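Putative sugar phosphate isomerase (Acidithiobacillus ferrooxidans, PDB 3L2H) is a cupin-fold protein that probably binds a metal ion and may act as a sugar phosphate isomerase, though its reaction and substrate are not established. Local coordinates at residues G56-E61 and S106-G111; V72-G77 and E113-L118. All coordinates share one frame; numbering follows the deposited sequence. Where two conformers were deposited one is given.

Contact 1: residues G56-E61 and S106-G111; sequences GKESTE and SISNDG. With EDO (1,2-ethanediol), chain O; EDO (1,2-ethanediol), chain N.
Ser59 and Ile107 grip each other twice where a loop of the cupin domain, 56-61, runs beside strand 105-108. The two backbones run roughly antiparallel and form one bridge, Glu58 with Ser108. The tight part is buried. Ser59 N donates to Ile107 O over 2.8 Å, and Ile107 N donates back to Ser59 OG over 3.1 Å, a more bent bond at 141°. With chi1 at 70°, Ser59 OG lies between its own backbone N and carbonyl carbon, and this turns the hydroxyl toward Ile107. The same oxygen lies unusually close to a 1,2-ethanediol, so that bond is doubtful; the diol also bonds Glu70 and His105. Ile107 CB rests on Ser59 OG at 3.4 Å. Next to this pair, Thr60 CG2 lies against Ser106 CB.

The other side is looser and wetter. Glu58 sends an extended side chain alongside Ser108, its CG 3.5 Å from Ser108 OG in one of the two Ser108 conformers. Its carboxylate does not bond the serines directly. In that conformer one water takes up Glu58 OE1, Ser106 OG and Ser108 OG together, while Glu58 OE2 accepts from Asn27. With an alanine in place of Glu58, the bridging water would probably lose its carboxylate acceptor and Asn27 one of its partners. A second water lies within bonding distance of Lys57 O and Asp110 OD1, near exposed Gly56.

Beyond the bridge the backbones stay paired. Asn109 N reaches Lys57 O in an almost straight bond, 177°, and Gly56 N closes the end on Asn109 O. Asn109 ND2 bonds Ile53 O and Glu113 O, so its amide ties this turn to strand 46-53. The other end of that amide forms an Asx turn: Asn109 OD1 accepts from Gly111 N at 2.9 Å.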
# COMPACT_ATOMS: atom_id res chain seq x y z
N GLY B 56 -11.14 27.23 -26.81
CA GLY B 56 -9.85 27.85 -26.68
C GLY B 56 -9.04 27.44 -25.46
O GLY B 56 -7.90 27.83 -25.34
N LYS B 57 -9.61 26.66 -24.54
CA LYS B 57 -8.91 26.28 -23.33
C LYS B 57 -8.53 24.80 -23.37
O LYS B 57 -8.87 24.11 -24.27
CB LYS B 57 -9.74 26.61 -22.11
CG LYS B 57 -10.22 28.05 -22.07
CD LYS B 57 -9.09 29.06 -22.02
CE LYS B 57 -9.65 30.45 -21.80
NZ LYS B 57 -8.63 31.46 -22.15
N GLU B 58 -7.80 24.35 -22.36
CA GLU B 58 -7.26 23.02 -22.33
C GLU B 58 -7.54 22.40 -20.98
O GLU B 58 -7.80 23.08 -20.00
CB GLU B 58 -5.75 23.01 -22.55
CG GLU B 58 -5.22 23.42 -23.90
CD GLU B 58 -3.69 23.31 -23.89
OE1 GLU B 58 -3.12 22.17 -23.82
OE2 GLU B 58 -3.07 24.35 -23.78
N SER B 59 -7.41 21.08 -20.92
CA SER B 59 -7.77 20.33 -19.74
C SER B 59 -6.69 20.32 -18.67
O SER B 59 -7.00 20.09 -17.48
CB SER B 59 -8.11 18.87 -20.14
OG SER B 59 -6.97 18.12 -20.57
N THR B 60 -5.44 20.57 -19.08
CA THR B 60 -4.30 20.32 -18.21
C THR B 60 -3.02 20.84 -18.87
O THR B 60 -3.08 21.40 -19.95
CB THR B 60 -4.14 18.77 -17.98
OG1 THR B 60 -3.22 18.53 -16.91
CG2 THR B 60 -3.67 18.08 -19.27
N GLU B 61 -1.89 20.72 -18.19
CA GLU B 61 -0.60 20.82 -18.87
C GLU B 61 -0.22 19.42 -19.27
O GLU B 61 -0.32 18.49 -18.46
CB GLU B 61 0.48 21.40 -17.97
CG GLU B 61 1.90 21.28 -18.54
CD GLU B 61 2.14 22.11 -19.80
OE1 GLU B 61 1.27 22.95 -20.13
OE2 GLU B 61 3.20 21.94 -20.49
N SER B 106 -2.75 15.73 -23.22
CA SER B 106 -3.57 16.86 -22.86
C SER B 106 -4.78 16.87 -23.81
O SER B 106 -4.78 16.23 -24.84
CB SER B 106 -2.81 18.19 -22.93
OG SER B 106 -2.27 18.42 -24.23
N ILE B 107 -5.82 17.60 -23.42
CA ILE B 107 -7.00 17.81 -24.24
C ILE B 107 -7.23 19.31 -24.43
O ILE B 107 -7.11 20.10 -23.48
CB ILE B 107 -8.26 17.20 -23.58
CG1 ILE B 107 -8.18 15.67 -23.60
CG2 ILE B 107 -9.58 17.66 -24.28
CD1 ILE B 107 -9.10 14.96 -22.57
N SER B 108 -7.51 19.69 -25.69
CA SER B 108 -7.87 21.04 -26.07
C SER B 108 -9.33 21.08 -26.51
O SER B 108 -9.84 20.11 -27.08
CB SER B 108 -7.02 21.53 -27.24
OG SER B 108 -5.65 21.68 -26.88
N ASN B 109 -10.00 22.18 -26.21
CA ASN B 109 -11.32 22.43 -26.78
C ASN B 109 -11.13 23.43 -27.91
O ASN B 109 -11.02 24.63 -27.65
CB ASN B 109 -12.34 22.94 -25.76
CG ASN B 109 -13.69 23.17 -26.38
OD1 ASN B 109 -13.86 22.98 -27.59
ND2 ASN B 109 -14.67 23.63 -25.58
N ASP B 110 -11.05 22.95 -29.14
CA ASP B 110 -10.93 23.83 -30.29
C ASP B 110 -12.26 23.87 -31.07
O ASP B 110 -12.26 24.24 -32.23
CB ASP B 110 -9.74 23.45 -31.21
CG ASP B 110 -8.38 23.56 -30.51
OD1 ASP B 110 -8.15 24.57 -29.79
OD2 ASP B 110 -7.52 22.67 -30.69
N GLY B 111 -13.36 23.47 -30.42
CA GLY B 111 -14.69 23.52 -31.00
C GLY B 111 -15.40 24.81 -30.65
O GLY B 111 -14.77 25.77 -30.23
C1 EDO O . -12.29 20.10 -30.97
O1 EDO O . -11.00 20.51 -30.53
C2 EDO O . -12.57 20.65 -32.37
O2 EDO O . -13.44 19.75 -33.03
C1 EDO N . -7.13 15.82 -17.15
O1 EDO N . -5.84 15.29 -16.78
C2 EDO N . -7.60 15.23 -18.46
O2 EDO N . -6.87 15.91 -19.51
O HOH W 1 -7.73 25.12 -26.86
O HOH W 2 -4.10 19.95 -25.55

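Contact 2: residues V72-G77 and E113-L118; sequences VYVLSG and ETLVCL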
# COMPACT_ATOMS: atom_id res chain seq x y z
N VAL B 72 -10.83 9.73 -18.84
CA VAL B 72 -11.74 10.81 -19.23
C VAL B 72 -12.92 10.23 -19.96
O VAL B 72 -12.75 9.37 -20.82
CB VAL B 72 -11.06 11.87 -20.11
CG1 VAL B 72 -12.06 13.00 -20.48
CG2 VAL B 72 -9.79 12.46 -19.45
N TYR B 73 -14.14 10.66 -19.62
CA TYR B 73 -15.35 10.23 -20.35
C TYR B 73 -16.07 11.48 -20.82
O TYR B 73 -16.38 12.38 -20.03
CB TYR B 73 -16.25 9.31 -19.51
CG TYR B 73 -17.46 8.75 -20.26
CD1 TYR B 73 -17.35 7.59 -20.98
CD2 TYR B 73 -18.69 9.39 -20.24
CE1 TYR B 73 -18.42 7.05 -21.69
CE2 TYR B 73 -19.79 8.85 -20.97
CZ TYR B 73 -19.63 7.68 -21.68
OH TYR B 73 -20.67 7.07 -22.37
N VAL B 74 -16.26 11.60 -22.12
CA VAL B 74 -16.82 12.83 -22.70
C VAL B 74 -18.33 12.80 -22.63
O VAL B 74 -18.95 11.89 -23.15
CB VAL B 74 -16.39 13.03 -24.15
CG1 VAL B 74 -16.96 14.38 -24.71
CG2 VAL B 74 -14.86 13.00 -24.29
N LEU B 75 -18.91 13.81 -21.98
CA LEU B 75 -20.35 13.93 -21.86
C LEU B 75 -20.95 14.80 -22.95
O LEU B 75 -22.02 14.47 -23.45
CB LEU B 75 -20.73 14.48 -20.48
CG LEU B 75 -20.36 13.58 -19.30
CD1 LEU B 75 -20.62 14.30 -17.92
CD2 LEU B 75 -21.07 12.23 -19.34
N SER B 76 -20.32 15.92 -23.29
CA SER B 76 -20.83 16.74 -24.39
C SER B 76 -19.75 17.61 -24.97
O SER B 76 -18.70 17.84 -24.34
CB SER B 76 -22.01 17.63 -23.98
OG SER B 76 -21.63 18.62 -23.08
N GLY B 77 -20.03 18.09 -26.17
CA GLY B 77 -19.10 18.87 -26.95
C GLY B 77 -17.99 18.03 -27.56
O GLY B 77 -18.01 16.80 -27.49
N GLU B 113 -18.61 24.74 -28.75
CA GLU B 113 -19.44 24.62 -27.56
C GLU B 113 -18.55 24.16 -26.42
O GLU B 113 -17.43 23.71 -26.63
CB GLU B 113 -20.63 23.67 -27.79
CG GLU B 113 -20.28 22.20 -27.84
CD GLU B 113 -21.45 21.31 -28.24
OE1 GLU B 113 -22.28 20.90 -27.37
OE2 GLU B 113 -21.48 20.95 -29.44
N THR B 114 -19.06 24.28 -25.20
CA THR B 114 -18.31 23.84 -24.03
C THR B 114 -18.01 22.36 -24.12
O THR B 114 -18.88 21.58 -24.50
CB THR B 114 -19.14 24.07 -22.74
OG1 THR B 114 -19.62 25.42 -22.77
CG2 THR B 114 -18.30 23.76 -21.46
N LEU B 115 -16.80 21.97 -23.72
CA LEU B 115 -16.44 20.55 -23.65
C LEU B 115 -16.68 20.12 -22.23
O LEU B 115 -16.09 20.70 -21.31
CB LEU B 115 -15.00 20.35 -24.08
CG LEU B 115 -14.38 18.96 -23.91
CD1 LEU B 115 -15.16 17.88 -24.67
CD2 LEU B 115 -12.91 18.97 -24.39
N VAL B 116 -17.56 19.12 -22.04
CA VAL B 116 -17.92 18.67 -20.70
C VAL B 116 -17.58 17.18 -20.52
O VAL B 116 -18.01 16.34 -21.30
CB VAL B 116 -19.42 18.96 -20.39
CG1 VAL B 116 -19.80 18.54 -18.95
CG2 VAL B 116 -19.73 20.45 -20.65
N CYS B 117 -16.76 16.88 -19.53
CA CYS B 117 -16.24 15.55 -19.28
C CYS B 117 -16.27 15.17 -17.83
O CYS B 117 -16.24 16.03 -16.95
CB CYS B 117 -14.76 15.45 -19.66
SG CYS B 117 -14.42 15.87 -21.40
N LEU B 118 -16.28 13.87 -17.61
CA LEU B 118 -15.98 13.29 -16.33
C LEU B 118 -14.51 12.92 -16.36
O LEU B 118 -14.04 12.28 -17.31
CB LEU B 118 -16.78 12.03 -16.08
CG LEU B 118 -18.17 12.12 -15.55
CD1 LEU B 118 -18.67 10.67 -15.39
CD2 LEU B 118 -18.17 12.93 -14.21
O HOH W 3 -21.46 21.00 -24.43
O HOH W 4 -22.49 17.65 -27.56
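Tyr73 and Leu118 open the backbone pairing of strands 70-76 and 115-122. They form a hydrogen-bonded antiparallel pair, with Tyr73 N to Leu118 O and Leu118 N to Tyr73 O both 2.8 Å. Val74 and Cys117 follow as a non-hydrogen-bonded pair. Then the register slips by one residue. Leu75 N and Ser76 N both donate to Val116 O, at 2.8 and 3.1 Å, and both donors lie in its carbonyl plane. Val116 N answers to Ser76 O in a nearly straight bond of 178°. This is a classic beta bulge.

Apolar contacts fall on two faces. On one, Val72 CG1 touches Cys117 CB at 3.7 Å. Val74 CG1 meets Leu115 CD1 with the two side chains at about a right angle. Chi1 of Leu115 is 173°, with CG opposite the backbone N, and CD1 ends 3.6 Å from Ser76 O. On the other face, Leu75 CD1 lies 4.0 Å from Leu118 CG, and Leu75 CD2 sits at the ring edge of Tyr73. A second subunit covers this patch: its Tyr73 packs on Leu75 and Leu118, and its Leu75 packs on Tyr73.

Two waters bridge 72-77 and 113-118 near Gly77, with Glu113 in one of its two conformers. One water accepts from Ser76 OG and donates to Thr114 O and Glu113 OE1. Another accepts from Gly77 N and donates to the same Glu113 OE1. In this conformer the aliphatic part of Glu113 lies on Gly77, CG to CA 3.6 Å.

These two neighbouring antiparallel strands are part of the beta-barrel of the cupin fold, here with a classic bulge, one face packed inward and the other meeting a second subunit.

In the fold
From the N terminus the chain passes strand 46-53 and enters the loop 56-61, the first half of contact 1. It then runs through strand 70-76, the first half of contact 2, and the strands between 79 and 98. Strand 105-108 brings it back to close contact 1. A short turn leads into strand 115-122, which closes contact 2. The loops therefore cross and do not nest. Contact 1 fixes the 56-61 loop to the three-stranded sheet, and contact 2 joins neighbours in the six-stranded sheet. The two touch where Ile107 packs on Leu115 and Val72, so the three-stranded and six-stranded sheets meet there.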